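Local coordinates for Mll3558 protein (Mesorhizobium loti, PDB 3RD6), which is of unknown function but belongs to the AHA1 family and has the helix-grip fold of Bet v 1-like proteins, at residues A[32-36]-A[144-148]; A[46-50]-A[59-63]; A[69-75]-A[87-93]. All blocks are in the same frame, centred on the assembly; numbering follows the deposited sequence.

Contact 1 of 3, residues A[32-36]-A[144-148]; sequences TVRRW and ALAAE
Leu145 lies over one face of the Trp36 indole, its side chain pointing the same way, and this pair forms the tightly packed half of the contact. The methyl CD1 of Leu145 sits 3.7 Å from the centroid of the five-membered ring of Trp36 and only 15° off the ring normal, which defines a CH-pi contact over the face. The six-membered ring is served by a different part of the same leucine, with Leu145 CB 3.6 Å from Trp36 CE3. A chi1 of 53° places the Trp36 ring between its own backbone N and carbonyl carbon, where it runs alongside the leucine. The indole is buried, with NE1 hydrogen-bonded to Ala26 O and Phe27 meeting it edge-to-face.

The other half is looser and wetter. Arg35 NE and NH2 both point at Glu148 OE2, at 3.4 Å and 3.5 Å, a salt bridge whose two hydrogen bonds are weak; the guanidinium and carboxylate planes stand 58° apart. The second oxygen, Glu148 OE1, accepts a bond of 2.8 Å from water 1, which also bonds Thr32 OG1, itself tied to Asp29. The short helical axes stay 9.9 Å apart, so side chains bridge the gap. Apolar packing of a long C-terminal helix on the short helices following the first strand, with a polar fringe outside, is characteristic of the helix-grip fold.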
ATOM      1  N   THR A  32      -3.763 -22.917   5.841  1.00 49.62           N
ATOM      2  CA  THR A  32      -3.355 -23.173   4.474  1.00 41.94           C
ATOM      3  C   THR A  32      -2.223 -22.217   4.101  1.00 44.67           C
ATOM      4  O   THR A  32      -1.169 -22.638   3.615  1.00 50.16           O
ATOM      5  CB  THR A  32      -4.515 -22.979   3.483  1.00 47.51           C
ATOM      6  OG1 THR A  32      -5.512 -23.965   3.725  1.00 42.99           O
ATOM      7  CG2 THR A  32      -4.020 -23.120   2.048  1.00 47.01           C
ATOM      8  N   VAL A  33      -2.444 -20.928   4.341  1.00 47.69           N
ATOM      9  CA  VAL A  33      -1.446 -19.922   4.012  1.00 39.57           C
ATOM     10  C   VAL A  33      -0.074 -20.308   4.544  1.00 40.70           C
ATOM     11  O   VAL A  33       0.913 -20.261   3.809  1.00 39.17           O
ATOM     12  CB  VAL A  33      -1.846 -18.523   4.571  1.00 41.22           C
ATOM     13  CG1 VAL A  33      -0.800 -17.492   4.230  1.00 39.87           C
ATOM     14  CG2 VAL A  33      -3.169 -18.101   4.002  1.00 34.67           C
ATOM     15  N   ARG A  34      -0.020 -20.712   5.809  1.00 38.89           N
ATOM     16  CA  ARG A  34       1.251 -21.074   6.445  1.00 47.87           C
ATOM     17  C   ARG A  34       1.976 -22.258   5.837  1.00 52.11           C
ATOM     18  O   ARG A  34       3.013 -22.657   6.344  1.00 69.22           O
ATOM     19  CB  ARG A  34       1.060 -21.348   7.943  1.00 45.91           C
ATOM     20  CG  ARG A  34       0.668 -20.127   8.769  1.00 53.49           C
ATOM     21  CD  ARG A  34       1.024 -20.326  10.248  1.00 48.14           C
ATOM     22  NE  ARG A  34       2.435 -20.665  10.412  1.00 48.50           N
ATOM     23  CZ  ARG A  34       3.149 -20.413  11.504  1.00 46.97           C
ATOM     24  NH1 ARG A  34       2.593 -19.810  12.550  1.00 42.48           N
ATOM     25  NH2 ARG A  34       4.430 -20.756  11.540  1.00 57.48           N
ATOM     26  N   ARG A  35       1.445 -22.827   4.762  1.00 55.79           N
ATOM     27  CA  ARG A  35       2.098 -23.975   4.155  1.00 60.98           C
ATOM     28  C   ARG A  35       2.738 -23.701   2.798  1.00 64.51           C
ATOM     29  O   ARG A  35       3.710 -24.359   2.433  1.00 71.26           O
ATOM     30  CB  ARG A  35       1.122 -25.153   4.079  1.00 60.53           C
ATOM     31  CG  ARG A  35       0.577 -25.558   5.455  1.00 51.51           C
ATOM     32  CD  ARG A  35      -0.125 -26.912   5.431  1.00 43.91           C
ATOM     33  NE  ARG A  35      -1.314 -26.913   4.579  1.00 45.57           N
ATOM     34  CZ  ARG A  35      -2.555 -26.696   5.008  1.00 43.79           C
ATOM     35  NH1 ARG A  35      -2.792 -26.461   6.290  1.00 55.23           N
ATOM     36  NH2 ARG A  35      -3.567 -26.717   4.153  1.00 44.47           N
ATOM     37  N   TRP A  36       2.221 -22.734   2.045  1.00 64.11           N
ATOM     38  CA  TRP A  36       2.833 -22.421   0.754  1.00 61.67           C
ATOM     39  C   TRP A  36       3.704 -21.158   0.751  1.00 57.63           C
ATOM     40  O   TRP A  36       4.637 -21.065  -0.038  1.00 63.11           O
ATOM     41  CB  TRP A  36       1.786 -22.338  -0.375  1.00 61.05           C
ATOM     42  CG  TRP A  36       0.608 -21.429  -0.152  1.00 62.33           C
ATOM     43  CD1 TRP A  36      -0.483 -21.680   0.631  1.00 58.41           C
ATOM     44  CD2 TRP A  36       0.360 -20.166  -0.788  1.00 59.14           C
ATOM     45  NE1 TRP A  36      -1.398 -20.655   0.516  1.00 61.52           N
ATOM     46  CE2 TRP A  36      -0.902 -19.711  -0.341  1.00 56.65           C
ATOM     47  CE3 TRP A  36       1.085 -19.372  -1.685  1.00 57.99           C
ATOM     48  CZ2 TRP A  36      -1.459 -18.502  -0.775  1.00 52.12           C
ATOM     49  CZ3 TRP A  36       0.530 -18.166  -2.117  1.00 52.13           C
ATOM     50  CH2 TRP A  36      -0.726 -17.743  -1.656  1.00 45.46           C
ATOM     51  N   ALA A 144       4.430 -22.610  -5.981  1.00 50.48           N
ATOM     52  CA  ALA A 144       4.302 -23.430  -4.778  1.00 48.27           C
ATOM     53  C   ALA A 144       2.832 -23.590  -4.403  1.00 50.14           C
ATOM     54  O   ALA A 144       2.412 -24.668  -3.992  1.00 60.49           O
ATOM     55  CB  ALA A 144       5.059 -22.795  -3.635  1.00 39.18           C
ATOM     56  N   LEU A 145       2.061 -22.510  -4.529  1.00 56.19           N
ATOM     57  CA  LEU A 145       0.630 -22.548  -4.231  1.00 58.10           C
ATOM     58  C   LEU A 145      -0.002 -23.643  -5.083  1.00 58.25           C
ATOM     59  O   LEU A 145      -0.812 -24.440  -4.596  1.00 60.93           O
ATOM     60  CB  LEU A 145      -0.031 -21.209  -4.561  1.00 52.85           C
ATOM     61  CG  LEU A 145      -1.570 -21.172  -4.557  1.00 46.70           C
ATOM     62  CD1 LEU A 145      -2.128 -21.556  -3.204  1.00 45.85           C
ATOM     63  CD2 LEU A 145      -2.026 -19.780  -4.933  1.00 57.79           C
ATOM     64  N   ALA A 146       0.391 -23.672  -6.357  1.00 59.59           N
ATOM     65  CA  ALA A 146      -0.107 -24.652  -7.316  1.00 53.04           C
ATOM     66  C   ALA A 146      -0.111 -26.054  -6.716  1.00 59.65           C
ATOM     67  O   ALA A 146      -1.139 -26.744  -6.725  1.00 59.01           O
ATOM     68  CB  ALA A 146       0.737 -24.619  -8.584  1.00 46.43           C
ATOM     69  N   ALA A 147       1.035 -26.463  -6.182  1.00 60.90           N
ATOM     70  CA  ALA A 147       1.164 -27.786  -5.569  1.00 68.46           C
ATOM     71  C   ALA A 147       0.221 -27.967  -4.382  1.00 70.62           C
ATOM     72  O   ALA A 147      -0.312 -29.051  -4.166  1.00 75.08           O
ATOM     73  CB  ALA A 147       2.601 -28.019  -5.121  1.00 69.37           C
ATOM     74  N   GLU A 148       0.022 -26.898  -3.616  1.00 77.18           N
ATOM     75  CA  GLU A 148      -0.851 -26.929  -2.450  1.00 77.61           C
ATOM     76  C   GLU A 148      -2.308 -27.176  -2.857  1.00 78.78           C
ATOM     77  O   GLU A 148      -3.157 -27.476  -2.015  1.00 76.77           O
ATOM     78  CB  GLU A 148      -0.744 -25.607  -1.688  1.00 78.33           C
ATOM     79  CG  GLU A 148      -0.685 -25.748  -0.171  1.00 83.25           C
ATOM     80  CD  GLU A 148      -1.917 -26.422   0.423  1.00 86.07           C
ATOM     81  OE1 GLU A 148      -3.048 -26.019   0.082  1.00 81.43           O
ATOM     82  OE2 GLU A 148      -1.751 -27.351   1.240  1.00 84.90           O
TER
HETATM   83  O   HOH W   1      -5.309 -26.355   1.736  1.00 34.45           O

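Contact 2 of 3, residues A[46-50]-A[59-63]; sequences AEFSF and VSRFS
Glu47 and Arg61 reach toward each other on one face of the strand pair, and their charged ends meet at a slant. Arg61 NE donates to Glu47 OE1 over 2.5 Å in a salt bridge that approaches the oxygen from its anti side but tilted out of the carboxylate plane, and the carboxylate and guanidinium planes are 52° apart. Neither group therefore lies flat on the other. The approach depends on shape: the glutamate chain is extended, whereas the arginine bends at chi3 (-53°) and brings NE back over Glu47 CB. Arg61 has a second acidic partner through NH1: Glu69, near the start of strand 70-80.

The other carboxylate oxygen is also engaged. Ser49 OG, on the same face, donates 2.9 Å to the anti lone pair of Glu47 OE2, while Val59 CG1 lies 3.4 Å from OE2. The serine bond, with Val59 alongside, is likely to limit turning of the carboxylate.

Phe48 and Ser60 share the reverse face, with Ser60 OG at the edge of the phenyl ring, near its plane and 3.1 Å from Phe48 CD1. On this side Phe48 packs on Arg34 and Phe50 on Val33, both of helix 30-36.

The backbone confirms the register. Ser49 and Val59 exchange two hydrogen bonds, each 2.8 Å between N and O, and Arg61 N donates 3.0 Å to Glu47 O; Phe48 and Ser60 form the non-hydrogen-bonded pair between them. Such alternation, with a mostly polar outer face and an aromatic face turned to a helix, is that of an antiparallel beta hairpin at the edge of a helix-backed sheet.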
ATOM      1  N   ALA A  46       9.414 -18.022  13.034  1.00 37.04           N
ATOM      2  CA  ALA A  46       9.699 -17.141  14.158  1.00 43.19           C
ATOM      3  C   ALA A  46       8.471 -16.362  14.656  1.00 46.11           C
ATOM      4  O   ALA A  46       8.254 -16.222  15.863  1.00 43.79           O
ATOM      5  CB  ALA A  46      10.815 -16.195  13.789  1.00 40.23           C
ATOM      6  N   GLU A  47       7.683 -15.828  13.729  1.00 47.73           N
ATOM      7  CA  GLU A  47       6.443 -15.115  14.071  1.00 48.57           C
ATOM      8  C   GLU A  47       5.554 -14.968  12.849  1.00 50.37           C
ATOM      9  O   GLU A  47       6.035 -14.734  11.744  1.00 48.78           O
ATOM     10  CB  GLU A  47       6.679 -13.707  14.639  1.00 57.18           C
ATOM     11  CG  GLU A  47       5.407 -13.161  15.294  1.00 64.17           C
ATOM     12  CD  GLU A  47       5.315 -11.645  15.339  1.00 65.47           C
ATOM     13  OE1 GLU A  47       6.322 -10.975  15.630  1.00 66.31           O
ATOM     14  OE2 GLU A  47       4.206 -11.124  15.101  1.00 60.60           O
ATOM     15  N   PHE A  48       4.253 -15.113  13.051  1.00 53.13           N
ATOM     16  CA  PHE A  48       3.319 -14.973  11.952  1.00 46.46           C
ATOM     17  C   PHE A  48       1.923 -14.657  12.453  1.00 49.98           C
ATOM     18  O   PHE A  48       1.169 -15.544  12.842  1.00 50.37           O
ATOM     19  CB  PHE A  48       3.278 -16.241  11.087  1.00 47.25           C
ATOM     20  CG  PHE A  48       2.495 -16.069   9.813  1.00 42.59           C
ATOM     21  CD1 PHE A  48       2.916 -15.157   8.848  1.00 39.61           C
ATOM     22  CD2 PHE A  48       1.307 -16.758   9.605  1.00 50.56           C
ATOM     23  CE1 PHE A  48       2.158 -14.921   7.702  1.00 45.36           C
ATOM     24  CE2 PHE A  48       0.540 -16.530   8.460  1.00 45.22           C
ATOM     25  CZ  PHE A  48       0.968 -15.609   7.508  1.00 34.32           C
ATOM     26  N   SER A  49       1.597 -13.370  12.451  1.00 54.00           N
ATOM     27  CA  SER A  49       0.289 -12.887  12.868  1.00 44.88           C
ATOM     28  C   SER A  49      -0.479 -12.684  11.578  1.00 46.21           C
ATOM     29  O   SER A  49      -0.028 -11.983  10.684  1.00 42.97           O
ATOM     30  CB  SER A  49       0.424 -11.556  13.597  1.00 41.26           C
ATOM     31  OG  SER A  49       1.366 -11.644  14.660  1.00 54.40           O
ATOM     32  N   PHE A  50      -1.628 -13.325  11.469  1.00 44.10           N
ATOM     33  CA  PHE A  50      -2.436 -13.201  10.264  1.00 31.92           C
ATOM     34  C   PHE A  50      -3.877 -12.913  10.678  1.00 34.65           C
ATOM     35  O   PHE A  50      -4.545 -13.769  11.255  1.00 31.65           O
ATOM     36  CB  PHE A  50      -2.372 -14.511   9.475  1.00 34.35           C
ATOM     37  CG  PHE A  50      -2.984 -14.447   8.104  1.00 32.04           C
ATOM     38  CD1 PHE A  50      -2.321 -13.824   7.065  1.00 38.96           C
ATOM     39  CD2 PHE A  50      -4.201 -15.069   7.839  1.00 38.18           C
ATOM     40  CE1 PHE A  50      -2.851 -13.824   5.784  1.00 41.00           C
ATOM     41  CE2 PHE A  50      -4.735 -15.072   6.563  1.00 36.21           C
ATOM     42  CZ  PHE A  50      -4.055 -14.448   5.535  1.00 31.72           C
ATOM     43  N   VAL A  59       1.966 -10.105  10.077  1.00 33.19           N
ATOM     44  CA  VAL A  59       3.306  -9.812  10.570  1.00 32.74           C
ATOM     45  C   VAL A  59       4.083 -11.102  10.473  1.00 30.90           C
ATOM     46  O   VAL A  59       3.649 -12.135  10.962  1.00 36.35           O
ATOM     47  CB  VAL A  59       3.310  -9.318  12.007  1.00 31.10           C
ATOM     48  CG1 VAL A  59       4.754  -9.111  12.465  1.00 28.03           C
ATOM     49  CG2 VAL A  59       2.544  -8.016  12.105  1.00 21.95           C
ATOM     50  N   SER A  60       5.224 -11.040   9.810  1.00 35.11           N
ATOM     51  CA  SER A  60       6.036 -12.216   9.606  1.00 38.25           C
ATOM     52  C   SER A  60       7.473 -11.926   9.969  1.00 41.57           C
ATOM     53  O   SER A  60       8.032 -10.920   9.559  1.00 48.87           O
ATOM     54  CB  SER A  60       5.974 -12.639   8.137  1.00 42.00           C
ATOM     55  OG  SER A  60       4.643 -12.813   7.680  1.00 50.03           O
ATOM     56  N   ARG A  61       8.078 -12.822  10.729  1.00 47.55           N
ATOM     57  CA  ARG A  61       9.462 -12.654  11.118  1.00 39.41           C
ATOM     58  C   ARG A  61      10.222 -13.964  10.974  1.00 36.60           C
ATOM     59  O   ARG A  61       9.919 -14.940  11.651  1.00 36.21           O
ATOM     60  CB  ARG A  61       9.533 -12.149  12.551  1.00 41.67           C
ATOM     61  CG  ARG A  61       8.908 -10.777  12.735  1.00 42.39           C
ATOM     62  CD  ARG A  61       9.183 -10.234  14.117  1.00 36.67           C
ATOM     63  NE  ARG A  61       8.780 -11.200  15.134  1.00 57.48           N
ATOM     64  CZ  ARG A  61       9.584 -11.681  16.077  1.00 57.22           C
ATOM     65  NH1 ARG A  61      10.847 -11.286  16.142  1.00 35.10           N
ATOM     66  NH2 ARG A  61       9.127 -12.562  16.956  1.00 62.48           N
ATOM     67  N   PHE A  62      11.196 -13.983  10.071  1.00 30.41           N
ATOM     68  CA  PHE A  62      12.003 -15.184   9.838  1.00 42.01           C
ATOM     69  C   PHE A  62      13.424 -14.822   9.451  1.00 41.19           C
ATOM     70  O   PHE A  62      13.689 -13.713   8.980  1.00 41.36           O
ATOM     71  CB  PHE A  62      11.412 -16.048   8.725  1.00 43.08           C
ATOM     72  CG  PHE A  62      11.406 -15.391   7.387  1.00 48.30           C
ATOM     73  CD1 PHE A  62      10.383 -14.531   7.025  1.00 50.97           C
ATOM     74  CD2 PHE A  62      12.421 -15.650   6.481  1.00 44.83           C
ATOM     75  CE1 PHE A  62      10.372 -13.932   5.762  1.00 50.07           C
ATOM     76  CE2 PHE A  62      12.425 -15.064   5.224  1.00 42.64           C
ATOM     77  CZ  PHE A  62      11.390 -14.195   4.859  1.00 46.36           C
ATOM     78  N   SER A  63      14.336 -15.771   9.652  1.00 48.83           N
ATOM     79  CA  SER A  63      15.752 -15.586   9.329  1.00 47.64           C
ATOM     80  C   SER A  63      16.389 -16.926   9.004  1.00 45.21           C
ATOM     81  O   SER A  63      15.933 -17.953   9.497  1.00 42.72           O
ATOM     82  CB  SER A  63      16.468 -14.935  10.515  1.00 49.45           C
ATOM     83  OG  SER A  63      16.161 -15.586  11.743  1.00 45.98           O
TER

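Contact 3 of 3, residues A[69-75]-A[87-93]; sequences EVRLDAQ and FSYRMAI
The guanidinium of Arg90 carries Asp73 on one face: Asp73 CB lies over its centre, 3.5 Å from Arg90 NH1, and the carboxylate plane is stacked only 13° from parallel. With chi1 at 61° and the chain extended from CG to NE, the arginine brings its guanidinium over Asp73. No N-H points at the acid, whose OD1 is 4.1 Å from Arg90 NH2, so the attraction is one of charge. NH1 hydrogen-bonds instead to Gln77 OE1 of the second subunit. Asp73 takes its actual, though weak, hydrogen bonds from Arg71, the nearer being Arg71 NE to Asp73 OD2 at 2.7 Å. A leucine in place of Arg90 would probably leave Gln77 of the second subunit without this donor and Asp73 without the positive charge stacked on it.

The two strands form a regular antiparallel hairpin within the curved sheet of the helix-grip fold, with three hydrogen-bonded pairs, Arg71 with Ala92, Asp73 with Arg90, and Gln75 with Ser88. Water 2 donates to Arg71 O at 2.7 Å.

On the opposite face, Val70, Leu72, Ala74, Tyr89, Met91 and Ile93 make an apolar row. Leu72 CG touches Tyr89 CD1 at 3.9 Å, and Leu72 CD1 meets Met91 CE. Tyr89 OH bonds to Glu120, and both Tyr89 and Met91 touch Arg134 on helix 131-148, placing this row on the helix side of the sheet.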
ATOM      1  N   GLU A  69      17.048 -10.962  10.537  1.00 42.21           N
ATOM      2  CA  GLU A  69      15.643 -11.310  10.527  1.00 39.72           C
ATOM      3  C   GLU A  69      14.915 -10.508   9.465  1.00 42.67           C
ATOM      4  O   GLU A  69      14.970  -9.274   9.459  1.00 39.51           O
ATOM      5  CB  GLU A  69      15.004 -10.985  11.870  1.00 38.47           C
ATOM      6  CG  GLU A  69      13.513 -11.262  11.904  1.00 48.97           C
ATOM      7  CD  GLU A  69      12.865 -10.767  13.174  1.00 44.94           C
ATOM      8  OE1 GLU A  69      12.443  -9.585  13.208  1.00 50.58           O
ATOM      9  OE2 GLU A  69      12.787 -11.561  14.140  1.00 51.68           O
ATOM     10  N   VAL A  70      14.240 -11.207   8.565  1.00 40.92           N
ATOM     11  CA  VAL A  70      13.460 -10.546   7.542  1.00 40.47           C
ATOM     12  C   VAL A  70      12.057 -10.314   8.126  1.00 32.26           C
ATOM     13  O   VAL A  70      11.401 -11.252   8.585  1.00 38.44           O
ATOM     14  CB  VAL A  70      13.360 -11.406   6.282  1.00 36.58           C
ATOM     15  CG1 VAL A  70      12.398 -10.773   5.305  1.00 36.33           C
ATOM     16  CG2 VAL A  70      14.709 -11.538   5.654  1.00 33.34           C
ATOM     17  N   ARG A  71      11.613  -9.059   8.143  1.00 33.96           N
ATOM     18  CA  ARG A  71      10.293  -8.732   8.671  1.00 34.71           C
ATOM     19  C   ARG A  71       9.382  -8.142   7.613  1.00 37.83           C
ATOM     20  O   ARG A  71       9.752  -7.211   6.906  1.00 43.03           O
ATOM     21  CB  ARG A  71      10.384  -7.752   9.839  1.00 31.59           C
ATOM     22  CG  ARG A  71       9.013  -7.336  10.344  1.00 36.57           C
ATOM     23  CD  ARG A  71       9.044  -6.585  11.647  1.00 39.08           C
ATOM     24  NE  ARG A  71       7.694  -6.384  12.172  1.00 41.26           N
ATOM     25  CZ  ARG A  71       7.411  -6.088  13.440  1.00 39.64           C
ATOM     26  NH1 ARG A  71       8.392  -5.949  14.328  1.00 38.90           N
ATOM     27  NH2 ARG A  71       6.144  -5.958  13.828  1.00 34.10           N
ATOM     28  N   LEU A  72       8.179  -8.691   7.509  1.00 38.47           N
ATOM     29  CA  LEU A  72       7.197  -8.216   6.548  1.00 27.00           C
ATOM     30  C   LEU A  72       5.938  -7.797   7.297  1.00 32.59           C
ATOM     31  O   LEU A  72       5.332  -8.600   7.969  1.00 30.36           O
ATOM     32  CB  LEU A  72       6.893  -9.338   5.558  1.00 30.26           C
ATOM     33  CG  LEU A  72       5.906  -9.148   4.405  1.00 46.94           C
ATOM     34  CD1 LEU A  72       6.140 -10.272   3.406  1.00 42.05           C
ATOM     35  CD2 LEU A  72       4.456  -9.157   4.898  1.00 47.35           C
ATOM     36  N   ASP A  73       5.573  -6.525   7.194  1.00 29.22           N
ATOM     37  CA  ASP A  73       4.377  -5.987   7.848  1.00 23.71           C
ATOM     38  C   ASP A  73       3.374  -5.618   6.769  1.00 28.35           C
ATOM     39  O   ASP A  73       3.671  -4.792   5.912  1.00 21.14           O
ATOM     40  CB  ASP A  73       4.697  -4.714   8.645  1.00 32.07           C
ATOM     41  CG  ASP A  73       5.228  -4.989  10.036  1.00 36.67           C
ATOM     42  OD1 ASP A  73       4.419  -5.188  10.965  1.00 47.02           O
ATOM     43  OD2 ASP A  73       6.462  -4.989  10.201  1.00 35.89           O
ATOM     44  N   ALA A  74       2.187  -6.210   6.822  1.00 21.52           N
ATOM     45  CA  ALA A  74       1.156  -5.931   5.843  1.00 18.55           C
ATOM     46  C   ALA A  74      -0.194  -5.590   6.474  1.00 21.39           C
ATOM     47  O   ALA A  74      -0.467  -5.976   7.589  1.00 23.57           O
ATOM     48  CB  ALA A  74       1.004  -7.130   4.913  1.00 23.87           C
ATOM     49  N   GLN A  75      -1.029  -4.846   5.752  1.00 25.19           N
ATOM     50  CA  GLN A  75      -2.371  -4.507   6.228  1.00 16.91           C
ATOM     51  C   GLN A  75      -3.366  -4.699   5.089  1.00 18.17           C
ATOM     52  O   GLN A  75      -3.113  -4.259   3.975  1.00 25.68           O
ATOM     53  CB  GLN A  75      -2.458  -3.063   6.714  1.00 27.11           C
ATOM     54  CG  GLN A  75      -3.631  -2.862   7.681  1.00 39.15           C
ATOM     55  CD  GLN A  75      -4.001  -1.405   7.934  1.00 36.48           C
ATOM     56  OE1 GLN A  75      -4.508  -0.710   7.045  1.00 41.53           O
ATOM     57  NE2 GLN A  75      -3.757  -0.937   9.166  1.00 35.54           N
ATOM     58  N   PHE A  87      -3.790  -5.610  -0.386  1.00 26.26           N
ATOM     59  CA  PHE A  87      -3.079  -5.264   0.824  1.00 27.61           C
ATOM     60  C   PHE A  87      -1.789  -4.537   0.458  1.00 20.37           C
ATOM     61  O   PHE A  87      -1.246  -4.691  -0.629  1.00 33.82           O
ATOM     62  CB  PHE A  87      -2.760  -6.514   1.673  1.00 27.01           C
ATOM     63  CG  PHE A  87      -1.764  -7.462   1.035  1.00 24.33           C
ATOM     64  CD1 PHE A  87      -2.187  -8.495   0.227  1.00 23.26           C
ATOM     65  CD2 PHE A  87      -0.395  -7.333   1.283  1.00 28.33           C
ATOM     66  CE1 PHE A  87      -1.268  -9.375  -0.314  1.00 18.20           C
ATOM     67  CE2 PHE A  87       0.531  -8.221   0.741  1.00 18.24           C
ATOM     68  CZ  PHE A  87       0.093  -9.236  -0.052  1.00 23.44           C
ATOM     69  N   SER A  88      -1.334  -3.712   1.381  1.00 20.75           N
ATOM     70  CA  SER A  88      -0.102  -2.966   1.242  1.00 25.28           C
ATOM     71  C   SER A  88       0.813  -3.666   2.236  1.00 22.02           C
ATOM     72  O   SER A  88       0.345  -4.427   3.086  1.00 25.10           O
ATOM     73  CB  SER A  88      -0.305  -1.519   1.688  1.00 24.18           C
ATOM     74  OG  SER A  88      -0.698  -1.443   3.050  1.00 25.84           O
ATOM     75  N   TYR A  89       2.109  -3.418   2.132  1.00 25.36           N
ATOM     76  CA  TYR A  89       3.040  -4.035   3.058  1.00 29.60           C
ATOM     77  C   TYR A  89       4.392  -3.413   2.908  1.00 33.76           C
ATOM     78  O   TYR A  89       4.672  -2.763   1.919  1.00 26.14           O
ATOM     79  CB  TYR A  89       3.122  -5.555   2.843  1.00 27.41           C
ATOM     80  CG  TYR A  89       3.955  -6.008   1.672  1.00 30.10           C
ATOM     81  CD1 TYR A  89       5.316  -6.257   1.821  1.00 32.80           C
ATOM     82  CD2 TYR A  89       3.385  -6.198   0.416  1.00 34.85           C
ATOM     83  CE1 TYR A  89       6.087  -6.687   0.748  1.00 31.42           C
ATOM     84  CE2 TYR A  89       4.151  -6.626  -0.659  1.00 33.93           C
ATOM     85  CZ  TYR A  89       5.501  -6.866  -0.487  1.00 30.13           C
ATOM     86  OH  TYR A  89       6.292  -7.280  -1.532  1.00 31.42           O
ATOM     87  N   ARG A  90       5.215  -3.577   3.929  1.00 31.43           N
ATOM     88  CA  ARG A  90       6.572  -3.059   3.908  1.00 30.57           C
ATOM     89  C   ARG A  90       7.470  -4.196   4.368  1.00 34.42           C
ATOM     90  O   ARG A  90       7.096  -5.006   5.215  1.00 26.85           O
ATOM     91  CB  ARG A  90       6.726  -1.856   4.831  1.00 35.60           C
ATOM     92  CG  ARG A  90       6.438  -2.134   6.286  1.00 34.04           C
ATOM     93  CD  ARG A  90       6.713  -0.884   7.099  1.00 30.26           C
ATOM     94  NE  ARG A  90       6.279  -0.978   8.486  1.00 19.94           N
ATOM     95  CZ  ARG A  90       5.032  -1.167   8.876  1.00 29.52           C
ATOM     96  NH1 ARG A  90       4.065  -1.289   7.988  1.00 33.89           N
ATOM     97  NH2 ARG A  90       4.762  -1.223  10.161  1.00 22.72           N
ATOM     98  N   MET A  91       8.651  -4.262   3.780  1.00 29.71           N
ATOM     99  CA  MET A  91       9.592  -5.307   4.104  1.00 31.43           C
ATOM    100  C   MET A  91      10.898  -4.691   4.561  1.00 36.85           C
ATOM    101  O   MET A  91      11.286  -3.602   4.110  1.00 33.09           O
ATOM    102  CB  MET A  91       9.825  -6.177   2.869  1.00 33.55           C
ATOM    103  CG  MET A  91      10.341  -7.561   3.158  1.00 33.99           C
ATOM    104  SD  MET A  91      10.715  -8.427   1.667  1.00 32.18           S
ATOM    105  CE  MET A  91       9.097  -8.914   1.180  1.00 24.00           C
ATOM    106  N   ALA A  92      11.565  -5.392   5.471  1.00 37.29           N
ATOM    107  CA  ALA A  92      12.842  -4.952   5.996  1.00 37.96           C
ATOM    108  C   ALA A  92      13.665  -6.158   6.400  1.00 32.07           C
ATOM    109  O   ALA A  92      13.128  -7.212   6.740  1.00 36.35           O
ATOM    110  CB  ALA A  92      12.625  -4.070   7.201  1.00 29.45           C
ATOM    111  N   ILE A  93      14.978  -6.007   6.329  1.00 34.06           N
ATOM    112  CA  ILE A  93      15.902  -7.054   6.749  1.00 39.02           C
ATOM    113  C   ILE A  93      16.838  -6.318   7.706  1.00 43.57           C
ATOM    114  O   ILE A  93      17.560  -5.405   7.297  1.00 36.26           O
ATOM    115  CB  ILE A  93      16.675  -7.696   5.537  1.00 32.23           C
ATOM    116  CG1 ILE A  93      17.612  -8.788   6.059  1.00 32.26           C
ATOM    117  CG2 ILE A  93      17.430  -6.631   4.751  1.00 43.13           C
ATOM    118  CD1 ILE A  93      18.274  -9.593   4.990  1.00 24.76           C
TER
HETATM  119  O   HOH W   2       9.377  -4.621   7.633  1.00 34.45           O

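Contacts 2 and 3 belong to one sheet, where strands 57-62 and 70-80 are neighbours; Phe62 O and Val70 N, 2.6 Å apart, make a probable hydrogen bond between them. Contact 1 joins helices, yet touches contact 2 where Val33 CG1 lies 4.2 Å from Phe48 CZ. Contacts 1 and 3 stay about 8 Å apart at their nearest atoms. Each grades from inside to outside: buried Trp36 and Leu145 against exposed Arg35, buried Phe48 against the outer charged pair, the helix-side row against a polar face that lies at the subunit interface. Contact 1 is linked by side chains, a weak salt bridge included, whereas contacts 2 and 3 add side-chain layers to a backbone ladder.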